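Local atomic coordinates of cytochrome c-552/4 domain-containing protein (Ignicoccus hospitalis KIN4/I, PDB entry 4QO5), a protein that binds eight c-type hemes, is associated with the membrane and probably carries electrons along its chain of hemes, its precise physiological role being unsettled. Residues Tyr321-Pro326 with Pro364-Leu369; Ser368-Ile373 with Ala433-Thr438; Trp128-Leu133 with Gly204-Asp209; Glu337-Ser342 with Lys356-Val361. One frame throughout, in Å; residues are numbered along the deposited sequence.

Interaction 1: Tyr321-Pro326 with Pro364-Leu369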
loop_
_atom_site.group_PDB
_atom_site.type_symbol
_atom_site.label_atom_id
_atom_site.label_comp_id
_atom_site.label_asym_id
_atom_site.label_seq_id
_atom_site.Cartn_x
_atom_site.Cartn_y
_atom_site.Cartn_z
ATOM N N TYR A 321 21.062 15.845 6.695
ATOM C CA TYR A 321 21.250 14.882 7.787
ATOM C C TYR A 321 20.146 15.011 8.836
ATOM O O TYR A 321 19.530 16.067 8.960
ATOM C CB TYR A 321 22.605 15.116 8.455
ATOM C CG TYR A 321 23.754 15.105 7.471
ATOM C CD1 TYR A 321 24.211 13.907 6.925
ATOM C CD2 TYR A 321 24.355 16.283 7.061
ATOM C CE1 TYR A 321 25.251 13.893 6.018
ATOM C CE2 TYR A 321 25.393 16.278 6.151
ATOM C CZ TYR A 321 25.834 15.073 5.629
ATOM O OH TYR A 321 26.872 15.056 4.716
ATOM N N ALA A 322 19.913 13.944 9.598
ATOM C CA ALA A 322 19.033 14.009 10.757
ATOM C C ALA A 322 19.743 14.877 11.801
ATOM O O ALA A 322 20.971 14.822 11.941
ATOM C CB ALA A 322 18.758 12.613 11.313
ATOM N N HIS A 323 18.969 15.676 12.523
ATOM C CA HIS A 323 19.545 16.730 13.365
ATOM C C HIS A 323 18.639 17.032 14.553
ATOM O O HIS A 323 17.462 16.745 14.515
ATOM C CB HIS A 323 19.722 17.989 12.529
ATOM C CG HIS A 323 18.483 18.405 11.804
ATOM N ND1 HIS A 323 18.083 17.813 10.625
ATOM C CD2 HIS A 323 17.549 19.345 12.089
ATOM C CE1 HIS A 323 16.959 18.375 10.212
ATOM N NE2 HIS A 323 16.613 19.307 11.082
ATOM N N PRO A 324 19.193 17.646 15.621
ATOM C CA PRO A 324 18.298 17.961 16.741
ATOM C C PRO A 324 17.149 18.857 16.280
ATOM O O PRO A 324 17.318 19.649 15.349
ATOM C CB PRO A 324 19.216 18.710 17.727
ATOM C CG PRO A 324 20.594 18.211 17.406
ATOM C CD PRO A 324 20.599 17.960 15.912
ATOM N N MET A 325 15.983 18.715 16.898
ATOM C CA MET A 325 14.799 19.452 16.449
ATOM C C MET A 325 15.013 20.977 16.511
ATOM O O MET A 325 15.568 21.488 17.472
ATOM C CB MET A 325 13.606 19.052 17.321
ATOM C CG MET A 325 12.261 19.440 16.770
ATOM S SD MET A 325 11.932 18.501 15.259
ATOM C CE MET A 325 10.638 19.514 14.539
ATOM N N PRO A 326 14.585 21.713 15.476
ATOM C CA PRO A 326 14.635 23.182 15.607
ATOM C C PRO A 326 13.804 23.712 16.774
ATOM O O PRO A 326 12.752 23.129 17.080
ATOM C CB PRO A 326 14.034 23.664 14.280
ATOM C CG PRO A 326 14.335 22.553 13.310
ATOM C CD PRO A 326 14.230 21.278 14.112
ATOM N N PRO A 364 20.565 28.133 4.154
ATOM C CA PRO A 364 19.363 28.083 4.993
ATOM C C PRO A 364 18.975 26.637 5.304
ATOM O O PRO A 364 17.984 26.120 4.788
ATOM C CB PRO A 364 18.303 28.763 4.121
ATOM C CG PRO A 364 18.730 28.478 2.734
ATOM C CD PRO A 364 20.247 28.425 2.746
ATOM N N MET A 365 19.781 25.992 6.137
ATOM C CA MET A 365 19.586 24.595 6.505
ATOM C C MET A 365 19.893 24.459 7.988
ATOM O O MET A 365 20.523 25.351 8.566
ATOM C CB MET A 365 20.499 23.710 5.665
ATOM C CG MET A 365 20.018 23.581 4.215
ATOM S SD MET A 365 21.293 22.922 3.143
ATOM C CE MET A 365 21.220 21.190 3.583
ATOM N N PRO A 366 19.418 23.373 8.620
ATOM C CA PRO A 366 19.614 23.226 10.067
ATOM C C PRO A 366 20.992 22.707 10.442
ATOM O O PRO A 366 21.432 22.866 11.590
ATOM C CB PRO A 366 18.535 22.212 10.470
ATOM C CG PRO A 366 18.219 21.453 9.208
ATOM C CD PRO A 366 18.435 22.408 8.078
ATOM N N ILE A 367 21.671 22.094 9.478
ATOM C CA ILE A 367 22.932 21.418 9.757
ATOM C C ILE A 367 23.866 21.575 8.550
ATOM O O ILE A 367 23.401 21.729 7.414
ATOM C CB ILE A 367 22.652 19.922 10.114
ATOM C CG1 ILE A 367 23.898 19.220 10.660
ATOM C CG2 ILE A 367 22.012 19.172 8.922
ATOM C CD1 ILE A 367 23.605 17.841 11.264
ATOM N N SER A 368 25.173 21.561 8.794
ATOM C CA SER A 368 26.165 21.718 7.730
ATOM C C SER A 368 26.165 20.530 6.758
ATOM O O SER A 368 25.566 19.489 7.035
ATOM C CB SER A 368 27.556 21.893 8.329
ATOM O OG SER A 368 27.865 20.837 9.228
ATOM N N LEU A 369 26.850 20.690 5.629
ATOM C CA LEU A 369 26.873 19.654 4.592
ATOM C C LEU A 369 27.835 18.526 4.927
ATOM O O LEU A 369 27.746 17.428 4.372
ATOM C CB LEU A 369 27.256 20.261 3.243
ATOM C CG LEU A 369 26.312 21.337 2.713
ATOM C CD1 LEU A 369 26.822 21.886 1.389
ATOM C CD2 LEU A 369 24.888 20.801 2.567
#

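Interaction 2: Ser368-Ile373 with Ala433-Thr438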
loop_
_atom_site.group_PDB
_atom_site.type_symbol
_atom_site.label_atom_id
_atom_site.label_comp_id
_atom_site.label_asym_id
_atom_site.label_seq_id
_atom_site.Cartn_x
_atom_site.Cartn_y
_atom_site.Cartn_z
ATOM N N SER A 368 25.173 21.561 8.794
ATOM C CA SER A 368 26.165 21.718 7.730
ATOM C C SER A 368 26.165 20.530 6.758
ATOM O O SER A 368 25.566 19.489 7.035
ATOM C CB SER A 368 27.556 21.893 8.329
ATOM O OG SER A 368 27.865 20.837 9.228
ATOM N N LEU A 369 26.850 20.690 5.629
ATOM C CA LEU A 369 26.873 19.654 4.592
ATOM C C LEU A 369 27.835 18.526 4.927
ATOM O O LEU A 369 27.746 17.428 4.372
ATOM C CB LEU A 369 27.256 20.261 3.243
ATOM C CG LEU A 369 26.312 21.337 2.713
ATOM C CD1 LEU A 369 26.822 21.886 1.389
ATOM C CD2 LEU A 369 24.888 20.801 2.567
ATOM N N ALA A 370 28.769 18.806 5.828
ATOM C CA ALA A 370 29.760 17.820 6.227
ATOM C C ALA A 370 30.187 18.123 7.654
ATOM O O ALA A 370 30.136 19.277 8.082
ATOM C CB ALA A 370 30.960 17.880 5.289
ATOM N N PRO A 371 30.604 17.090 8.403
ATOM C CA PRO A 371 31.118 17.375 9.745
ATOM C C PRO A 371 32.513 17.986 9.658
ATOM O O PRO A 371 33.115 17.982 8.586
ATOM C CB PRO A 371 31.169 15.991 10.397
ATOM C CG PRO A 371 31.321 15.037 9.251
ATOM C CD PRO A 371 30.596 15.648 8.093
ATOM N N ASP A 372 33.017 18.526 10.762
ATOM C CA ASP A 372 34.387 19.017 10.780
ATOM C C ASP A 372 35.295 17.814 10.995
ATOM O O ASP A 372 35.098 17.043 11.932
ATOM C CB ASP A 372 34.572 20.056 11.883
ATOM C CG ASP A 372 35.902 20.791 11.789
ATOM O OD1 ASP A 372 36.867 20.246 11.208
ATOM O OD2 ASP A 372 35.971 21.934 12.287
ATOM N N ILE A 373 36.280 17.652 10.116
ATOM C CA ILE A 373 37.109 16.454 10.105
ATOM C C ILE A 373 37.984 16.360 11.355
ATOM O O ILE A 373 38.290 15.264 11.826
ATOM C CB ILE A 373 37.960 16.353 8.808
ATOM C CG1 ILE A 373 38.559 14.952 8.664
ATOM C CG2 ILE A 373 39.037 17.426 8.770
ATOM C CD1 ILE A 373 38.722 14.505 7.228
ATOM N N ALA A 433 26.038 7.359 5.729
ATOM C CA ALA A 433 25.735 6.941 4.357
ATOM C C ALA A 433 25.428 8.165 3.489
ATOM O O ALA A 433 25.838 8.237 2.332
ATOM C CB ALA A 433 24.563 5.954 4.326
ATOM N N THR A 434 24.726 9.132 4.072
ATOM C CA THR A 434 24.395 10.382 3.394
ATOM C C THR A 434 25.654 11.207 3.111
ATOM O O THR A 434 25.769 11.849 2.068
ATOM C CB THR A 434 23.377 11.178 4.215
ATOM O OG1 THR A 434 22.167 10.419 4.307
ATOM C CG2 THR A 434 23.064 12.537 3.566
ATOM N N LEU A 435 26.615 11.174 4.025
ATOM C CA LEU A 435 27.874 11.868 3.780
ATOM C C LEU A 435 28.599 11.217 2.607
ATOM O O LEU A 435 29.244 11.896 1.798
ATOM C CB LEU A 435 28.760 11.864 5.039
ATOM C CG LEU A 435 30.166 12.446 4.885
ATOM C CD1 LEU A 435 30.115 13.895 4.398
ATOM C CD2 LEU A 435 30.928 12.353 6.219
ATOM N N LYS A 436 28.499 9.893 2.516
ATOM C CA LYS A 436 29.153 9.155 1.440
ATOM C C LYS A 436 28.568 9.528 0.074
ATOM O O LYS A 436 29.312 9.783 -0.873
ATOM C CB LYS A 436 29.041 7.645 1.671
ATOM C CG LYS A 436 29.866 6.811 0.686
ATOM C CD LYS A 436 29.773 5.329 1.006
ATOM C CE LYS A 436 30.585 4.497 0.028
ATOM N NZ LYS A 436 32.044 4.574 0.289
ATOM N N THR A 437 27.244 9.556 -0.040
ATOM C CA THR A 437 26.635 9.915 -1.318
ATOM C C THR A 437 26.905 11.376 -1.654
ATOM O O THR A 437 27.012 11.741 -2.829
ATOM C CB THR A 437 25.115 9.636 -1.359
ATOM O OG1 THR A 437 24.452 10.409 -0.351
ATOM C CG2 THR A 437 24.833 8.158 -1.128
ATOM N N THR A 438 27.030 12.213 -0.624
ATOM C CA THR A 438 27.342 13.620 -0.845
ATOM C C THR A 438 28.744 13.781 -1.451
ATOM O O THR A 438 28.958 14.608 -2.345
ATOM C CB THR A 438 27.213 14.449 0.455
ATOM O OG1 THR A 438 25.864 14.351 0.945
ATOM C CG2 THR A 438 27.559 15.904 0.198
#

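Interaction 3: Trp128-Leu133 with Gly204-Asp209. With HEC (heme c), chain G.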
loop_
_atom_site.group_PDB
_atom_site.type_symbol
_atom_site.label_atom_id
_atom_site.label_comp_id
_atom_site.label_asym_id
_atom_site.label_seq_id
_atom_site.Cartn_x
_atom_site.Cartn_y
_atom_site.Cartn_z
ATOM N N TRP A 128 3.706 26.960 9.537
ATOM C CA TRP A 128 4.660 27.693 8.716
ATOM C C TRP A 128 5.130 26.926 7.488
ATOM O O TRP A 128 6.082 27.349 6.815
ATOM C CB TRP A 128 5.861 28.112 9.584
ATOM C CG TRP A 128 5.486 29.169 10.578
ATOM C CD1 TRP A 128 5.152 28.985 11.891
ATOM C CD2 TRP A 128 5.360 30.574 10.323
ATOM N NE1 TRP A 128 4.836 30.195 12.473
ATOM C CE2 TRP A 128 4.958 31.184 11.531
ATOM C CE3 TRP A 128 5.551 31.375 9.194
ATOM C CZ2 TRP A 128 4.746 32.556 11.638
ATOM C CZ3 TRP A 128 5.343 32.744 9.304
ATOM C CH2 TRP A 128 4.948 33.317 10.519
ATOM N N ALA A 129 4.444 25.823 7.179
ATOM C CA ALA A 129 4.904 24.865 6.174
ATOM C C ALA A 129 5.040 25.445 4.770
ATOM O O ALA A 129 5.931 25.047 4.029
ATOM C CB ALA A 129 4.004 23.601 6.145
ATOM N N TYR A 130 4.166 26.376 4.390
ATOM C CA TYR A 130 4.325 26.999 3.080
ATOM C C TYR A 130 5.621 27.808 3.018
ATOM O O TYR A 130 6.383 27.682 2.062
ATOM C CB TYR A 130 3.119 27.881 2.695
ATOM C CG TYR A 130 3.351 28.665 1.418
ATOM C CD1 TYR A 130 3.028 28.118 0.177
ATOM C CD2 TYR A 130 3.902 29.952 1.450
ATOM C CE1 TYR A 130 3.244 28.826 -0.985
ATOM C CE2 TYR A 130 4.132 30.667 0.284
ATOM C CZ TYR A 130 3.792 30.101 -0.929
ATOM O OH TYR A 130 4.013 30.817 -2.081
ATOM N N TYR A 131 5.871 28.639 4.030
ATOM C CA TYR A 131 7.087 29.441 4.056
ATOM C C TYR A 131 8.348 28.600 4.246
ATOM O O TYR A 131 9.387 28.869 3.624
ATOM C CB TYR A 131 6.976 30.560 5.100
ATOM C CG TYR A 131 5.844 31.488 4.753
ATOM C CD1 TYR A 131 5.984 32.430 3.737
ATOM C CD2 TYR A 131 4.619 31.389 5.396
ATOM C CE1 TYR A 131 4.939 33.274 3.397
ATOM C CE2 TYR A 131 3.566 32.224 5.058
ATOM C CZ TYR A 131 3.731 33.161 4.062
ATOM O OH TYR A 131 2.681 33.983 3.733
ATOM N N ASN A 132 8.250 27.573 5.079
ATOM C CA ASN A 132 9.383 26.655 5.266
ATOM C C ASN A 132 9.855 26.052 3.954
ATOM O O ASN A 132 11.057 25.922 3.715
ATOM C CB ASN A 132 9.054 25.555 6.274
ATOM C CG ASN A 132 8.974 26.075 7.702
ATOM O OD1 ASN A 132 9.486 27.148 8.004
ATOM N ND2 ASN A 132 8.316 25.319 8.580
ATOM N N LEU A 133 8.898 25.715 3.092
ATOM C CA LEU A 133 9.193 25.139 1.794
ATOM C C LEU A 133 9.507 26.201 0.748
ATOM O O LEU A 133 10.562 26.174 0.114
ATOM C CB LEU A 133 8.002 24.293 1.306
ATOM C CG LEU A 133 8.247 23.564 -0.008
ATOM C CD1 LEU A 133 9.446 22.656 0.181
ATOM C CD2 LEU A 133 7.018 22.765 -0.421
ATOM N N GLY A 204 0.052 24.260 6.191
ATOM C CA GLY A 204 0.506 25.638 6.248
ATOM C C GLY A 204 -0.234 26.570 5.296
ATOM O O GLY A 204 0.327 27.570 4.848
ATOM N N ARG A 205 -1.484 26.243 4.971
ATOM C CA ARG A 205 -2.257 27.077 4.038
ATOM C C ARG A 205 -2.292 28.535 4.511
ATOM O O ARG A 205 -2.546 28.804 5.690
ATOM C CB ARG A 205 -3.680 26.566 3.897
ATOM C CG ARG A 205 -4.524 27.345 2.833
ATOM C CD ARG A 205 -5.912 26.753 2.795
ATOM N NE ARG A 205 -6.671 27.146 3.980
ATOM C CZ ARG A 205 -7.652 26.430 4.527
ATOM N NH1 ARG A 205 -8.017 25.242 4.020
ATOM N NH2 ARG A 205 -8.276 26.908 5.591
ATOM N N VAL A 206 -2.018 29.467 3.602
ATOM C CA VAL A 206 -2.053 30.894 3.954
ATOM C C VAL A 206 -3.436 31.440 3.606
ATOM O O VAL A 206 -3.773 31.608 2.441
ATOM C CB VAL A 206 -0.948 31.683 3.225
ATOM C CG1 VAL A 206 -0.930 33.146 3.680
ATOM C CG2 VAL A 206 0.411 31.018 3.465
ATOM N N ASN A 207 -4.230 31.699 4.635
ATOM C CA ASN A 207 -5.637 32.028 4.471
ATOM C C ASN A 207 -5.859 33.475 4.053
ATOM O O ASN A 207 -4.954 34.302 4.182
ATOM C CB ASN A 207 -6.363 31.721 5.779
ATOM C CG ASN A 207 -6.337 30.252 6.100
ATOM O OD1 ASN A 207 -6.953 29.448 5.402
ATOM N ND2 ASN A 207 -5.610 29.888 7.139
ATOM N N PRO A 208 -7.061 33.780 3.539
ATOM C CA PRO A 208 -7.359 35.155 3.121
ATOM C C PRO A 208 -7.245 36.198 4.243
ATOM O O PRO A 208 -6.968 37.359 3.946
ATOM C CB PRO A 208 -8.810 35.064 2.626
ATOM C CG PRO A 208 -9.001 33.644 2.221
ATOM C CD PRO A 208 -8.144 32.839 3.185
ATOM N N ASP A 209 -7.465 35.802 5.494
ATOM C CA ASP A 209 -7.354 36.725 6.632
ATOM C C ASP A 209 -5.926 36.794 7.171
ATOM O O ASP A 209 -5.660 37.452 8.181
ATOM C CB ASP A 209 -8.339 36.345 7.755
ATOM C CG ASP A 209 -8.005 34.999 8.410
ATOM O OD1 ASP A 209 -8.667 34.640 9.413
ATOM O OD2 ASP A 209 -7.093 34.300 7.927
HETATM FE FE HEC G . 1.952 15.995 9.566
HETATM C CHA HEC G . 5.033 17.546 9.853
HETATM C CHB HEC G . 2.561 14.210 12.447
HETATM C CHC HEC G . -1.315 14.971 9.591
HETATM C CHD HEC G . 1.483 17.391 6.522
HETATM N NA HEC G . 3.478 15.920 10.927
HETATM C C1A HEC G . 4.678 16.607 10.803
HETATM C C2A HEC G . 5.524 16.194 11.909
HETATM C C3A HEC G . 4.849 15.280 12.633
HETATM C C4A HEC G . 3.553 15.075 12.025
HETATM C CMA HEC G . 5.337 14.531 13.895
HETATM C CAA HEC G . 6.957 16.723 12.141
HETATM C CBA HEC G . 6.959 18.097 12.809
HETATM C CGA HEC G . 6.921 19.195 11.778
HETATM O O1A HEC G . 6.022 20.071 11.897
HETATM O O2A HEC G . 7.767 19.197 10.837
HETATM N NB HEC G . 0.862 14.811 10.752
HETATM C C1B HEC G . 1.275 14.207 11.934
HETATM C C2B HEC G . 0.112 13.600 12.564
HETATM C C3B HEC G . -0.956 13.870 11.783
HETATM C C4B HEC G . -0.494 14.588 10.631
HETATM C CMB HEC G . 0.157 12.886 13.934
HETATM C CAB HEC G . -2.475 13.612 11.914
HETATM C CBB HEC G . -3.073 13.479 13.337
HETATM N NC HEC G . 0.397 16.101 8.290
HETATM C C1C HEC G . -0.884 15.663 8.498
HETATM C C2C HEC G . -1.640 15.823 7.256
HETATM C C3C HEC G . -0.951 16.775 6.599
HETATM C C4C HEC G . 0.397 16.793 7.119
HETATM C CMC HEC G . -3.180 15.707 7.384
HETATM C CAC HEC G . -1.221 17.578 5.294
HETATM C CBC HEC G . -2.683 17.970 4.941
HETATM N ND HEC G . 3.109 17.261 8.370
HETATM C C1D HEC G . 2.665 17.726 7.126
HETATM C C2D HEC G . 3.655 18.611 6.564
HETATM C C3D HEC G . 4.766 18.670 7.603
HETATM C C4D HEC G . 4.335 17.818 8.692
HETATM C CMD HEC G . 3.594 19.339 5.203
HETATM C CAD HEC G . 6.060 19.503 7.519
HETATM C CBD HEC G . 5.849 20.829 8.243
HETATM C CGD HEC G . 7.162 21.579 8.239
HETATM O O1D HEC G . 8.097 21.159 8.976
HETATM O O2D HEC G . 7.265 22.605 7.514
HETATM O O HOH W 1 2.703 28.371 5.990
#

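Interaction 4: Glu337-Ser342 with Lys356-Val361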
loop_
_atom_site.group_PDB
_atom_site.type_symbol
_atom_site.label_atom_id
_atom_site.label_comp_id
_atom_site.label_asym_id
_atom_site.label_seq_id
_atom_site.Cartn_x
_atom_site.Cartn_y
_atom_site.Cartn_z
ATOM N N GLU A 337 26.669 27.515 8.759
ATOM C CA GLU A 337 27.889 27.424 7.962
ATOM C C GLU A 337 27.903 26.081 7.223
ATOM O O GLU A 337 27.752 25.025 7.836
ATOM C CB GLU A 337 29.123 27.545 8.855
ATOM C CG GLU A 337 29.986 28.757 8.555
ATOM C CD GLU A 337 31.112 28.919 9.554
ATOM O OE1 GLU A 337 30.973 28.408 10.687
ATOM O OE2 GLU A 337 32.132 29.554 9.204
ATOM N N ALA A 338 28.076 26.126 5.906
ATOM C CA ALA A 338 27.878 24.940 5.072
ATOM C C ALA A 338 29.027 23.933 5.131
ATOM O O ALA A 338 28.803 22.722 5.168
ATOM C CB ALA A 338 27.618 25.356 3.635
ATOM N N MET A 339 30.254 24.439 5.131
ATOM C CA MET A 339 31.430 23.594 4.979
ATOM C C MET A 339 32.582 24.073 5.854
ATOM O O MET A 339 33.136 25.148 5.619
ATOM C CB MET A 339 31.875 23.602 3.516
ATOM C CG MET A 339 33.178 22.863 3.241
ATOM S SD MET A 339 33.022 21.074 3.401
ATOM C CE MET A 339 31.687 20.745 2.250
ATOM N N PRO A 340 32.948 23.279 6.872
ATOM C CA PRO A 340 34.111 23.639 7.692
ATOM C C PRO A 340 35.378 23.639 6.839
ATOM O O PRO A 340 35.516 22.779 5.974
ATOM C CB PRO A 340 34.163 22.519 8.735
ATOM C CG PRO A 340 32.760 21.991 8.797
ATOM C CD PRO A 340 32.241 22.096 7.391
ATOM N N GLU A 341 36.277 24.591 7.067
ATOM C CA GLU A 341 37.477 24.718 6.240
ATOM C C GLU A 341 38.437 23.531 6.374
ATOM O O GLU A 341 39.160 23.200 5.431
ATOM C CB GLU A 341 38.218 26.028 6.543
ATOM C CG GLU A 341 39.420 26.273 5.632
ATOM C CD GLU A 341 40.667 26.702 6.388
ATOM O OE1 GLU A 341 40.533 27.408 7.410
ATOM O OE2 GLU A 341 41.783 26.328 5.960
ATOM N N SER A 342 38.450 22.893 7.541
ATOM C CA SER A 342 39.345 21.761 7.756
ATOM C C SER A 342 38.874 20.574 6.925
ATOM O O SER A 342 39.678 19.792 6.419
ATOM C CB SER A 342 39.420 21.387 9.238
ATOM O OG SER A 342 38.322 20.579 9.619
ATOM N N LYS A 356 35.997 23.886 -1.708
ATOM C CA LYS A 356 36.619 25.166 -1.389
ATOM C C LYS A 356 35.653 26.338 -1.532
ATOM O O LYS A 356 35.706 27.296 -0.759
ATOM C CB LYS A 356 37.824 25.401 -2.294
ATOM C CG LYS A 356 38.979 24.479 -2.013
ATOM C CD LYS A 356 39.447 24.672 -0.597
ATOM C CE LYS A 356 40.940 24.479 -0.492
ATOM N NZ LYS A 356 41.479 25.389 0.547
ATOM N N ALA A 357 34.779 26.260 -2.528
ATOM C CA ALA A 357 33.836 27.336 -2.818
ATOM C C ALA A 357 32.701 27.422 -1.796
ATOM O O ALA A 357 31.865 28.323 -1.864
ATOM C CB ALA A 357 33.272 27.177 -4.224
ATOM N N LEU A 358 32.673 26.488 -0.850
ATOM C CA LEU A 358 31.627 26.465 0.170
ATOM C C LEU A 358 32.104 26.992 1.526
ATOM O O LEU A 358 31.302 27.215 2.438
ATOM C CB LEU A 358 31.065 25.053 0.318
ATOM C CG LEU A 358 30.042 24.653 -0.741
ATOM C CD1 LEU A 358 29.583 23.228 -0.518
ATOM C CD2 LEU A 358 28.859 25.614 -0.716
ATOM N N VAL A 359 33.409 27.190 1.660
ATOM C CA VAL A 359 33.959 27.673 2.917
ATOM C C VAL A 359 33.477 29.095 3.173
ATOM O O VAL A 359 33.630 29.971 2.325
ATOM C CB VAL A 359 35.491 27.630 2.910
ATOM C CG1 VAL A 359 36.035 27.882 4.309
ATOM C CG2 VAL A 359 35.966 26.289 2.387
ATOM N N GLY A 360 32.861 29.311 4.330
ATOM C CA GLY A 360 32.349 30.623 4.682
ATOM C C GLY A 360 30.982 30.933 4.095
ATOM O O GLY A 360 30.443 32.015 4.302
ATOM N N VAL A 361 30.418 29.986 3.357
ATOM C CA VAL A 361 29.082 30.163 2.810
ATOM C C VAL A 361 28.032 29.737 3.833
ATOM O O VAL A 361 28.177 28.708 4.492
ATOM C CB VAL A 361 28.900 29.363 1.503
ATOM C CG1 VAL A 361 27.503 29.558 0.944
ATOM C CG2 VAL A 361 29.948 29.780 0.481
HETATM O O HOH W 2 33.433 27.532 6.491
#

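Interaction 1: Tyr321-Pro326 with Pro364-Leu369
The backbones of Tyr321-Pro326 and Pro364-Leu369 come nearest at His323 and Ile367, whose CA atoms lie 6.8 Å apart, so side chains do the joining. The hydroxyl of Tyr321 donates to the backbone carbonyl of Leu369, OH to O 2.6 Å, arriving 37° out of the carbonyl plane rather than on a lone pair. The carbonyl of Ser368 meets the same ring at its edge, O lying 3.3 Å from CE2 of Tyr321. At the base of the ring, CD1 of Ile367 packs against CB of Tyr321 at 4.0 Å, the side chains crossing near a right angle. Pro366 lays CG over one face of the His323 imidazole, a CH-pi contact 3.5 Å from CG to the ring centroid. CG of His323 lies between the backbone N and the carbonyl carbon (chi1 52°), which turns ND1 back to O of Tyr321 in an in-plane bond of 2.8 Å that fixes the ring. With an alanine here, the Tyr321 carbonyl would probably lose this donor and Pro366 the flat face it lies on. Strand 323-324 pairs antiparallel with 314-315, so the contact fastens a beta hairpin, whose other strand includes heme-binding residues, to an irregular loop.

Interaction 2: Ser368-Ile373 with Ala433-Thr438
Ser368-Ile373, an irregular segment without helix or strand, passes beside the helical turn Ala433-Thr438, the closest CA atoms being those of Ala370 and Leu435, 6.7 Å apart. The case illustrates loop-on-helix packing by a single leucine side chain: the helix is the long one at 413-447, and Leu435 projects from it toward the loop. With CG anti to the backbone N (chi1 175°), Leu435 spreads its two methyls over consecutive loop residues. CD2 meets the pyrrolidine ring of Pro371 at 3.8 Å from CD, the two side chains reaching toward each other, while CD1 rests 4.2 Å from CB of Ala370. A looser contact lies one helical turn further on, where CG2 of Thr438 comes within 4.4 Å of the carbonyl O of Leu369. The join between the segments is therefore apolar and modest in area, near the surface of the protein.

Polar groups on each side are bound within their own segment or to third parties. The hydroxyl of Ser368 is held by two partners within the same loop, donating to O of Ala370 at 3.0 Å and receiving the backbone N-H of Leu379. Other residues of the helical turn pack on helices 464-485 and 498-520, Thr438 OG1 meets the indole N-H of Trp469, and NZ of Lys436 reaches the carbonyl of Thr150 of a neighbouring subunit. Within the helix, the carbonyl O of Thr434 accepts twice from Thr438, from OG1 at 2.7 Å and from the backbone N at 3.0 Å, and these two donors approach from opposite faces of the carbonyl plane.

Interaction 3: Trp128-Leu133 with Gly204-Asp209
The contact forms part of the heme c pockets: the start of helix 129-134 meets the loop Gly204-Asp209, with a glycine at the closest approach. The CA atoms of Ala129 and Gly204 are 4.5 Å apart, and a side chain on Gly204 would run into the backbone nitrogens of Ala129 and Tyr130. A water accepts from N of Tyr130 and donates to O of Gly204, satisfying an amide of the first helical turn. Tyr131 has CG anti to its carbonyl carbon (chi1 -62°), which brings its ring alongside Val206, whose CG2 lies 3.7 Å from CE2 of Tyr131 and 4.2 Å from CD2 of Tyr130; the valine side chain crosses both at about a right angle. The Tyr130 ring sets CD2 over the centre of one face of the Tyr131 ring, 3.9 Å above its plane. A serine in place of Tyr131 would probably leave Val206 CG2 without the ring it rests on and the Tyr130 ring edge without the face beneath it. ND2 of Asn132 donates almost straight to propionate atom O2D of the heme, 3.1 Å at 173°. Arg205 grips OD1 of Asn207 side-on through NE and NH2, while its NH1 hydrogen-bonds a propionate of another heme. Backbone bonds of Gly204 with the axial heme ligand His171, and of Val206 with Thr173 and Val175, tie the loop to helix 167-171 and the approach to strand 176-185.

Interaction 4: Glu337-Ser342 with Lys356-Val361
A helix-containing excursion of the chain is closed here at its base: Glu337-Ser342 leads into helix 341-349, and Lys356-Val361 brings the chain back through a 3-10 turn and a type II beta turn, Leu358 to Val361. The clearest tie is a backbone hydrogen bond from N of Ala338 to O of Val361, 2.9 Å, almost in line with the C=O bond (170°). A water spans the next step, donating to O of Met339 and accepting from N of Gly360, so it stands in for a direct amide-to-carbonyl link. Gly360 takes backbone angles (phi 83°) at which a side chain would jam against the preceding carbonyl, as suits the third position of such a turn. Around this backbone frame, CB of Met339 presses on CB of Leu358 at 3.6 Å. With its CG anti to the backbone N (chi1 174°), Met339 comes to 4.5 Å, CG to CG2 of Val359. The other branch of Val359 is used by Glu341, whose CB lies 3.6 Å from CG1; these two side chains cross at a slant, and the contact involves the aliphatic base of the glutamate rather than its carboxylate. Lys356 directs NZ to a salt bridge with Glu345 on helix 341-349. That helix also receives Met339 and Val359 at Ala344, and strand 362-363 follows directly on Val361.

Overall arrangement
Interactions 1, 2 and 4 form one continuous cluster, whereas interaction 3 stands apart beside the hemes. Interactions 1 and 2 share Ser368 and Leu369, with centres about 12 Å apart, and Tyr321 joins them further by setting its OH 3.5 Å from CD1 of Leu435. Interaction 4 is added through a probable hydrogen bond from N of Leu369 to O of Ala338, 2.9 Å, and through Leu358 packing on Leu369. Measured from side chain to heme, Pro366 of interaction 1 is about 7 Å from a heme and Leu369 about 13 Å. Interaction 3, its centre about 21 Å from that of interaction 1, touches a heme propionate directly.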